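Local atomic coordinates of cytochrome c-552 Ks_3358 (Candidatus Kuenenia stuttgartiensis, PDB entry 5MXZ), a protein that binds a covalently attached heme c and, as its cytochrome c family suggests, probably carries electrons in an anammox bacterium. Residues 13-18 with 24-29; 4-9 with 77-82; 52-57 with 71-76. The protein carries 1 engineered substitution. All blocks are in the same frame, centred on the assembly; numbering follows the deposited sequence. Where two conformers were deposited one is given.

How the contacts relate
All three contacts lie against or close to one heme c. Contact 1 (13-18 with 24-29) supplies both thioether links and the axial histidine, and contact 3 (52-57 with 71-76) lies on the opposite side of the chain's centre, about 16 Å away between contact centres. Contact 2 (4-9 with 77-82) joins the first and last helices and encloses the other two along the chain. It abuts contact 1 where Phe-9 CE2 packs 3.2 Å from His-17 O, and contact 3 where Leu-76 CD2 lies 3.6 Å from Gly-5 O. Leu-76 CD2 also reaches Cys-13 SG at 4.0 Å, so the three contacts are joined in one packed region beside the heme.

Contact 1. Residues 13-18 with 24-29; sequences CKTCHG and TDLGEG. With ZN (zinc ion), chain G; HEC (heme c), chain B; EDO (1,2-ethanediol), chain N.
Thr-24 lays its side chain over the backbone carbonyls of 14-16, with OG1 2.6 Å from Thr-15 O and CG2 3.4 Å from Lys-14 O. The hydroxyl donates to Thr-15 O from above the carbonyl plane, 36° out of it. Thr-24 OG1 in turn accepts from Gly-27 N at 3.1 Å in a nearly straight bond (170°), which makes Thr-24 the N-cap of helix 25-30. With chi1 at 63°, OG1 sits between the backbone N and the carbonyl carbon, a setting that lets one hydroxyl cap the helix and grip the neighbouring loop together. A backbone bond from Thr-24 N to Cys-16 O, 2.9 Å long, adds a second tie. Cys-16 O also receives a CA-H...O contact from Gly-27, whose CA lies 3.4 Å from Cys-16 O with its C-H pointing at the oxygen. Farther along, the CD2 branch of Leu-26 lies 4.0 Å from Cys-16 SG and also meets Thr-15 OG1, the Thr-15 and Leu-26 side chains crossing obliquely.

The anchored loop is the CXXCH heme-binding motif of c-type cytochromes. Cys-13 SG and Cys-16 SG are bonded to the heme vinyl-derived carbons CAB and CAC, and His-17 NE2 coordinates the iron at 2.1 Å, with Met-61 as the other axial ligand. Phe-35 stacks on the His-17 ring. Outward from the heme, Glu-28 OE2 binds a zinc ion. The motif thus follows directly on helix 5-12, and the first turn of helix 25-30 is fastened against it by the capping threonine and by Gly-27.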
# COMPACT_ATOMS: atom_id res chain seq x y z
N CYS A 13 7.18 0.78 0.02
CA CYS A 13 5.96 1.45 0.50
C CYS A 13 6.14 2.23 1.80
O CYS A 13 5.44 3.22 2.04
CB CYS A 13 4.83 0.44 0.68
SG CYS A 13 4.74 -0.90 -0.54
N LYS A 14 7.06 1.75 2.64
CA LYS A 14 7.35 2.27 3.98
C LYS A 14 7.63 3.78 4.04
O LYS A 14 7.27 4.43 5.03
CB LYS A 14 8.50 1.44 4.60
CG LYS A 14 9.14 1.98 5.87
CD LYS A 14 10.48 1.29 6.12
CE LYS A 14 11.58 2.28 6.47
NZ LYS A 14 11.31 3.08 7.70
N THR A 15 8.24 4.32 2.97
CA THR A 15 8.60 5.74 2.91
C THR A 15 7.38 6.67 2.96
O THR A 15 7.49 7.81 3.40
CB THR A 15 9.55 6.08 1.74
OG1 THR A 15 10.03 7.42 1.89
CG2 THR A 15 8.88 5.93 0.36
N CYS A 16 6.22 6.18 2.51
CA CYS A 16 4.98 6.96 2.57
C CYS A 16 3.94 6.38 3.53
O CYS A 16 3.26 7.13 4.24
CB CYS A 16 4.37 7.13 1.18
SG CYS A 16 5.37 8.08 0.01
N HIS A 17 3.81 5.05 3.54
CA HIS A 17 2.93 4.34 4.46
C HIS A 17 3.78 3.61 5.50
O HIS A 17 4.40 2.58 5.19
CB HIS A 17 2.08 3.30 3.72
CG HIS A 17 1.37 3.83 2.51
ND1 HIS A 17 0.20 4.55 2.59
CD2 HIS A 17 1.65 3.70 1.19
CE1 HIS A 17 -0.20 4.87 1.37
NE2 HIS A 17 0.65 4.35 0.50
N GLY A 18 3.81 4.13 6.73
CA GLY A 18 4.59 3.51 7.82
C GLY A 18 4.09 2.12 8.20
O GLY A 18 2.92 1.78 7.95
N THR A 24 3.60 8.28 6.88
CA THR A 24 4.74 9.11 7.29
C THR A 24 4.41 10.57 7.02
O THR A 24 3.36 10.89 6.43
CB THR A 24 6.04 8.73 6.54
OG1 THR A 24 5.89 8.96 5.14
CG2 THR A 24 6.42 7.26 6.78
N ASP A 25 5.30 11.46 7.45
CA ASP A 25 5.19 12.88 7.16
C ASP A 25 5.11 13.15 5.65
O ASP A 25 4.26 13.93 5.20
CB ASP A 25 6.36 13.63 7.80
CG ASP A 25 6.26 15.13 7.64
OD1 ASP A 25 5.28 15.74 8.14
OD2 ASP A 25 7.18 15.72 7.03
N LEU A 26 5.96 12.47 4.87
CA LEU A 26 5.93 12.54 3.40
C LEU A 26 4.61 12.00 2.85
O LEU A 26 3.95 12.68 2.05
CB LEU A 26 7.13 11.78 2.79
CG LEU A 26 7.22 11.57 1.27
CD1 LEU A 26 7.41 12.88 0.52
CD2 LEU A 26 8.33 10.59 0.93
N GLY A 27 4.23 10.79 3.27
CA GLY A 27 2.97 10.16 2.84
C GLY A 27 1.75 11.05 3.01
O GLY A 27 0.99 11.25 2.06
N GLU A 28 1.58 11.59 4.21
CA GLU A 28 0.45 12.46 4.54
C GLU A 28 0.44 13.76 3.74
O GLU A 28 -0.63 14.22 3.33
CB GLU A 28 0.42 12.76 6.04
CG GLU A 28 -0.98 13.08 6.52
CD GLU A 28 -1.03 13.66 7.91
OE1 GLU A 28 -0.19 13.31 8.78
OE2 GLU A 28 -1.95 14.47 8.15
N GLY A 29 1.62 14.33 3.51
CA GLY A 29 1.77 15.53 2.68
C GLY A 29 1.33 15.31 1.24
O GLY A 29 0.82 16.23 0.59
ZN ZN G . -2.62 14.81 9.94
FE HEC B . 0.40 4.27 -1.58
CHA HEC B . -2.84 5.42 -1.58
CHB HEC B . -0.70 1.07 -0.94
CHC HEC B . 3.59 3.10 -2.17
CHD HEC B . 1.57 7.48 -1.40
NA HEC B . -1.48 3.39 -1.33
C1A HEC B . -2.67 3.99 -1.28
C2A HEC B . -3.83 3.11 -1.05
C3A HEC B . -3.20 1.79 -0.86
C4A HEC B . -1.75 2.10 -1.04
CMA HEC B . -3.87 0.47 -0.57
CAA HEC B . -5.27 3.53 -0.96
CBA HEC B . -6.21 3.12 -2.06
CGA HEC B . -7.61 3.47 -1.59
O1A HEC B . -7.79 4.04 -0.49
O2A HEC B . -8.55 3.16 -2.32
NB HEC B . 1.30 2.38 -1.58
C1B HEC B . 0.73 1.19 -1.28
C2B HEC B . 1.62 -0.00 -1.34
C3B HEC B . 2.88 0.64 -1.72
C4B HEC B . 2.59 2.08 -1.82
CMB HEC B . 1.30 -1.45 -1.07
CAB HEC B . 4.19 0.01 -1.97
CBB HEC B . 4.26 -0.87 -3.21
NC HEC B . 2.29 5.14 -1.78
C1C HEC B . 3.48 4.54 -1.95
C2C HEC B . 4.66 5.46 -2.00
C3C HEC B . 4.02 6.76 -1.78
C4C HEC B . 2.58 6.45 -1.63
CMC HEC B . 6.12 5.11 -2.20
CAC HEC B . 4.67 8.10 -1.67
CBC HEC B . 5.46 8.63 -2.84
ND HEC B . -0.50 6.14 -1.53
C1D HEC B . 0.11 7.34 -1.46
C2D HEC B . -0.81 8.51 -1.46
C3D HEC B . -2.13 7.88 -1.50
C4D HEC B . -1.80 6.44 -1.54
CMD HEC B . -0.46 9.97 -1.40
CAD HEC B . -3.50 8.52 -1.56
CBD HEC B . -3.90 8.44 -3.04
CGD HEC B . -5.24 7.79 -3.32
O1D HEC B . -5.72 7.87 -4.47
O2D HEC B . -5.86 7.18 -2.41
C1 EDO N . -0.02 -2.03 8.46
O1 EDO N . -1.28 -1.84 7.80
C2 EDO N . 1.11 -1.88 7.45
O2 EDO N . 1.02 -0.59 6.84
O HOH W 1 -1.69 13.90 11.45

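Contact 2. Residues 4-9 with 77-82. Engineered in segment 4-9: Phe-9 (natural residue Tyr). With EDO (1,2-ethanediol), chain N.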
# COMPACT_ATOMS: atom_id res chain seq x y z
N ASP A 4 8.25 -12.56 -0.04
CA ASP A 4 8.00 -11.96 1.27
C ASP A 4 7.31 -10.61 1.08
O ASP A 4 7.92 -9.64 0.63
CB ASP A 4 9.31 -11.81 2.06
CG ASP A 4 9.09 -11.43 3.54
OD1 ASP A 4 8.10 -10.74 3.87
OD2 ASP A 4 9.93 -11.83 4.37
N GLY A 5 6.02 -10.58 1.43
CA GLY A 5 5.18 -9.39 1.32
C GLY A 5 5.67 -8.21 2.15
O GLY A 5 5.69 -7.08 1.66
N MET A 6 6.08 -8.49 3.39
CA MET A 6 6.58 -7.45 4.29
C MET A 6 7.91 -6.86 3.81
O MET A 6 8.12 -5.65 3.92
CB MET A 6 6.68 -7.96 5.74
CG MET A 6 7.10 -6.92 6.79
SD MET A 6 6.21 -5.34 6.75
CE MET A 6 4.75 -5.74 7.70
N LYS A 7 8.78 -7.71 3.26
CA LYS A 7 10.06 -7.26 2.67
C LYS A 7 9.83 -6.30 1.50
O LYS A 7 10.52 -5.29 1.38
CB LYS A 7 10.95 -8.46 2.27
CG LYS A 7 12.31 -8.07 1.68
CD LYS A 7 13.41 -9.07 1.96
CE LYS A 7 14.76 -8.52 1.49
NZ LYS A 7 15.92 -9.38 1.84
N LEU A 8 8.84 -6.62 0.66
CA LEU A 8 8.43 -5.74 -0.44
C LEU A 8 7.89 -4.40 0.07
O LEU A 8 8.20 -3.36 -0.50
CB LEU A 8 7.38 -6.41 -1.33
CG LEU A 8 7.78 -7.62 -2.18
CD1 LEU A 8 6.53 -8.32 -2.68
CD2 LEU A 8 8.70 -7.23 -3.34
N PHE A 9 7.12 -4.45 1.16
CA PHE A 9 6.54 -3.25 1.76
C PHE A 9 7.62 -2.32 2.32
O PHE A 9 7.54 -1.10 2.14
CB PHE A 9 5.54 -3.61 2.86
CG PHE A 9 4.71 -2.45 3.34
CD1 PHE A 9 3.50 -2.13 2.71
CD2 PHE A 9 5.12 -1.69 4.43
CE1 PHE A 9 2.73 -1.06 3.16
CE2 PHE A 9 4.36 -0.61 4.87
CZ PHE A 9 3.16 -0.30 4.24
N VAL A 77 -1.17 -7.32 -0.27
CA VAL A 77 -2.54 -7.18 0.27
C VAL A 77 -2.63 -7.52 1.78
O VAL A 77 -3.10 -6.67 2.55
CB VAL A 77 -3.64 -7.89 -0.58
CG1 VAL A 77 -5.02 -7.75 0.05
CG2 VAL A 77 -3.67 -7.31 -1.99
N PRO A 78 -2.14 -8.72 2.22
CA PRO A 78 -2.22 -8.99 3.68
C PRO A 78 -1.34 -8.09 4.55
O PRO A 78 -1.56 -8.02 5.77
CB PRO A 78 -1.78 -10.46 3.80
CG PRO A 78 -1.06 -10.77 2.54
CD PRO A 78 -1.68 -9.91 1.48
N VAL A 79 -0.36 -7.41 3.95
CA VAL A 79 0.43 -6.40 4.66
C VAL A 79 -0.42 -5.14 4.90
O VAL A 79 -0.52 -4.66 6.03
CB VAL A 79 1.76 -6.07 3.93
CG1 VAL A 79 2.54 -5.02 4.70
CG2 VAL A 79 2.60 -7.33 3.76
N VAL A 80 -1.04 -4.64 3.83
CA VAL A 80 -1.96 -3.49 3.88
C VAL A 80 -3.11 -3.75 4.88
O VAL A 80 -3.50 -2.86 5.65
CB VAL A 80 -2.51 -3.14 2.47
CG1 VAL A 80 -3.66 -2.14 2.53
CG2 VAL A 80 -1.40 -2.59 1.58
N ARG A 81 -3.60 -4.99 4.86
CA ARG A 81 -4.65 -5.46 5.76
C ARG A 81 -4.24 -5.53 7.24
O ARG A 81 -5.10 -5.55 8.13
CB ARG A 81 -5.14 -6.84 5.32
CG ARG A 81 -5.88 -6.89 3.98
CD ARG A 81 -7.26 -6.27 4.10
NE ARG A 81 -8.03 -6.36 2.86
CZ ARG A 81 -8.98 -5.51 2.51
NH1 ARG A 81 -9.30 -4.48 3.29
NH2 ARG A 81 -9.64 -5.68 1.36
N GLY A 82 -2.93 -5.59 7.49
CA GLY A 82 -2.39 -5.56 8.85
C GLY A 82 -2.07 -6.93 9.44
O GLY A 82 -1.88 -7.04 10.65
C1 EDO N . -0.02 -2.03 8.46
O1 EDO N . -1.28 -1.84 7.80
C2 EDO N . 1.11 -1.88 7.45
O2 EDO N . 1.02 -0.59 6.84
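Gly-5 offers bare backbone to the other helix, and the CG2 branch of Val-79 rests 3.6 Å from Gly-5 C and 3.7 Å from Met-6 N, in the first turn of a helix that Asp-4 caps by accepting from Lys-7 N at OD1. The side chain of Met-6 leaves with CG anti to its N (chi1 -176°), then bends at chi2 and chi3, which carries CE to 3.8 Å from Val-79 CG1, the two chains crossing at about a right angle. Phe-9, an engineered residue in place of the natural tyrosine, takes the same methyl as an off-centre CH-pi contact: Val-79 CG1 stands 4.0 Å from the Phe-9 ring centroid, 30° off the normal. Phe-9 also touches His-17 and Leu-76.

Val-79 is therefore divided, CG2 to the backbone and CG1 to Met-6 and Phe-9. No hydrogen bond crosses between 4-9 and 77-82, so the first and last helices are joined here by apolar and dispersion contact; Gly-5 presents no side chain where Val-79 CG2 rests on its backbone, consistent with the close approach.

Contact 3. Residues 52-57 with 71-76. With HEC (heme c), chain B; EDO (1,2-ethanediol), chain P.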
# COMPACT_ATOMS: atom_id res chain seq x y z
N GLN A 52 -4.63 0.12 -6.96
CA GLN A 52 -3.87 1.25 -6.43
C GLN A 52 -2.36 1.03 -6.50
O GLN A 52 -1.63 1.93 -6.91
CB GLN A 52 -4.30 1.59 -5.00
CG GLN A 52 -3.61 2.84 -4.45
CD GLN A 52 -4.03 4.12 -5.15
OE1 GLN A 52 -5.19 4.29 -5.54
NE2 GLN A 52 -3.07 5.03 -5.33
N ILE A 53 -1.90 -0.16 -6.12
CA ILE A 53 -0.47 -0.51 -6.22
C ILE A 53 -0.05 -0.50 -7.70
O ILE A 53 0.97 0.10 -8.04
CB ILE A 53 -0.14 -1.87 -5.55
CG1 ILE A 53 -0.58 -1.87 -4.08
CG2 ILE A 53 1.36 -2.20 -5.66
CD1 ILE A 53 -0.76 -3.25 -3.46
N ASN A 54 -0.86 -1.12 -8.55
CA ASN A 54 -0.58 -1.18 -9.99
C ASN A 54 -0.50 0.19 -10.67
O ASN A 54 0.47 0.48 -11.39
CB ASN A 54 -1.60 -2.06 -10.71
CG ASN A 54 -1.31 -3.54 -10.56
OD1 ASN A 54 -0.19 -3.95 -10.23
ND2 ASN A 54 -2.32 -4.35 -10.83
N GLU A 55 -1.50 1.03 -10.43
CA GLU A 55 -1.67 2.25 -11.21
C GLU A 55 -1.26 3.54 -10.50
O GLU A 55 -0.93 4.53 -11.16
CB GLU A 55 -3.11 2.37 -11.70
CG GLU A 55 -3.50 1.30 -12.71
CD GLU A 55 -4.99 1.20 -12.91
OE1 GLU A 55 -5.45 0.17 -13.44
OE2 GLU A 55 -5.73 2.15 -12.54
N GLY A 56 -1.28 3.51 -9.17
CA GLY A 56 -1.02 4.70 -8.36
C GLY A 56 -2.10 5.76 -8.53
O GLY A 56 -3.23 5.46 -8.94
N THR A 57 -1.73 7.00 -8.22
CA THR A 57 -2.59 8.16 -8.35
C THR A 57 -1.68 9.32 -8.79
O THR A 57 -0.69 9.59 -8.10
CB THR A 57 -3.29 8.51 -7.01
OG1 THR A 57 -4.06 7.39 -6.56
CG2 THR A 57 -4.20 9.74 -7.15
N GLU A 71 1.84 -11.29 -8.74
CA GLU A 71 2.06 -12.10 -7.53
C GLU A 71 2.63 -11.25 -6.39
O GLU A 71 2.20 -11.37 -5.24
CB GLU A 71 3.00 -13.28 -7.81
CG GLU A 71 2.48 -14.29 -8.83
CD GLU A 71 2.87 -13.99 -10.27
OE1 GLU A 71 3.04 -14.96 -11.02
OE2 GLU A 71 3.00 -12.81 -10.68
N GLU A 72 3.59 -10.39 -6.72
CA GLU A 72 4.21 -9.51 -5.74
C GLU A 72 3.21 -8.47 -5.21
O GLU A 72 3.16 -8.23 -4.00
CB GLU A 72 5.46 -8.86 -6.31
CG GLU A 72 6.63 -9.83 -6.42
CD GLU A 72 7.85 -9.21 -7.06
OE1 GLU A 72 7.72 -8.41 -8.01
OE2 GLU A 72 8.96 -9.55 -6.60
N VAL A 73 2.41 -7.89 -6.11
CA VAL A 73 1.34 -6.96 -5.73
C VAL A 73 0.29 -7.64 -4.83
O VAL A 73 -0.13 -7.07 -3.83
CB VAL A 73 0.69 -6.29 -6.98
CG1 VAL A 73 -0.51 -5.44 -6.60
CG2 VAL A 73 1.71 -5.45 -7.73
N LYS A 74 -0.10 -8.87 -5.19
CA LYS A 74 -1.04 -9.65 -4.37
C LYS A 74 -0.48 -9.93 -2.96
O LYS A 74 -1.21 -9.84 -1.98
CB LYS A 74 -1.46 -10.94 -5.08
CG LYS A 74 -2.53 -11.72 -4.31
CD LYS A 74 -3.20 -12.79 -5.16
CE LYS A 74 -4.16 -13.59 -4.31
NZ LYS A 74 -5.05 -14.43 -5.15
N ALA A 75 0.81 -10.25 -2.89
CA ALA A 75 1.50 -10.49 -1.61
C ALA A 75 1.48 -9.29 -0.65
O ALA A 75 1.61 -9.45 0.57
CB ALA A 75 2.93 -10.94 -1.86
N LEU A 76 1.32 -8.09 -1.22
CA LEU A 76 1.23 -6.85 -0.43
C LEU A 76 -0.14 -6.65 0.24
O LEU A 76 -0.24 -5.88 1.20
CB LEU A 76 1.59 -5.63 -1.29
CG LEU A 76 3.08 -5.40 -1.58
CD1 LEU A 76 3.24 -4.50 -2.79
CD2 LEU A 76 3.82 -4.83 -0.38
FE HEC B . 0.40 4.27 -1.58
CHA HEC B . -2.84 5.42 -1.58
CHB HEC B . -0.70 1.07 -0.94
CHC HEC B . 3.59 3.10 -2.17
CHD HEC B . 1.57 7.48 -1.40
NA HEC B . -1.48 3.39 -1.33
C1A HEC B . -2.67 3.99 -1.28
C2A HEC B . -3.83 3.11 -1.05
C3A HEC B . -3.20 1.79 -0.86
C4A HEC B . -1.75 2.10 -1.04
CMA HEC B . -3.87 0.47 -0.57
CAA HEC B . -5.27 3.53 -0.96
CBA HEC B . -6.21 3.12 -2.06
CGA HEC B . -7.61 3.47 -1.59
O1A HEC B . -7.79 4.04 -0.49
O2A HEC B . -8.55 3.16 -2.32
NB HEC B . 1.30 2.38 -1.58
C1B HEC B . 0.73 1.19 -1.28
C2B HEC B . 1.62 -0.00 -1.34
C3B HEC B . 2.88 0.64 -1.72
C4B HEC B . 2.59 2.08 -1.82
CMB HEC B . 1.30 -1.45 -1.07
CAB HEC B . 4.19 0.01 -1.97
CBB HEC B . 4.26 -0.87 -3.21
NC HEC B . 2.29 5.14 -1.78
C1C HEC B . 3.48 4.54 -1.95
C2C HEC B . 4.66 5.46 -2.00
C3C HEC B . 4.02 6.76 -1.78
C4C HEC B . 2.58 6.45 -1.63
CMC HEC B . 6.12 5.11 -2.20
CAC HEC B . 4.67 8.10 -1.67
CBC HEC B . 5.46 8.63 -2.84
ND HEC B . -0.50 6.14 -1.53
C1D HEC B . 0.11 7.34 -1.46
C2D HEC B . -0.81 8.51 -1.46
C3D HEC B . -2.13 7.88 -1.50
C4D HEC B . -1.80 6.44 -1.54
CMD HEC B . -0.46 9.97 -1.40
CAD HEC B . -3.50 8.52 -1.56
CBD HEC B . -3.90 8.44 -3.04
CGD HEC B . -5.24 7.79 -3.32
O1D HEC B . -5.72 7.87 -4.47
O2D HEC B . -5.86 7.18 -2.41
C1 EDO P . 10.46 -7.92 -9.99
O1 EDO P . 10.69 -9.21 -10.56
C2 EDO P . 11.47 -7.69 -8.87
O2 EDO P . 10.88 -8.10 -7.63
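Val-73, on helix 70-75, faces helix 46-55 and meets Ile-53 tip to tip. Its CG1 lies 3.7 Å from Ile-53 CB and also touches CD1, whereas CG2 lies near Ile-53 CG2 and 3.5 Å from Asn-54 OD1. With CG1 anti to the backbone N (chi1 174°), the two methyls straddle this meeting point, CG1 on the isoleucine and CG2 shared with the asparagine amide. Leu-76 continues the apolar surface, its CB 4.0 Å from Ile-53 CD1 and its CD1 3.8 Å from heme CBB. Leu-76 also packs on Leu-8 of helix 5-12.

Ile-53 is therefore shared between protein and cofactor: CG1 and CD1 both lie 3.6 Å from heme CMB. Its neighbour Gln-52 lays CG 3.4 Å from heme C2A and bends at chi2, sending NE2 to Thr-57 OG1 (2.8 Å, 167°), with the acceptor lying in the amide plane. That threonine hydroxyl in turn donates to the heme propionate oxygen O1D, so Gln-52, besides packing on the heme, probably helps hold Thr-57 OG1 toward the propionate. Arg-48 and Trp-40 also hydrogen-bond the heme. Gln-52 and Ile-53 over one heme face and Leu-76 near its edge, backed by Val-73, with hydrogen bonding at a propionate, form part of the heme pocket of a class I cytochrome c fold.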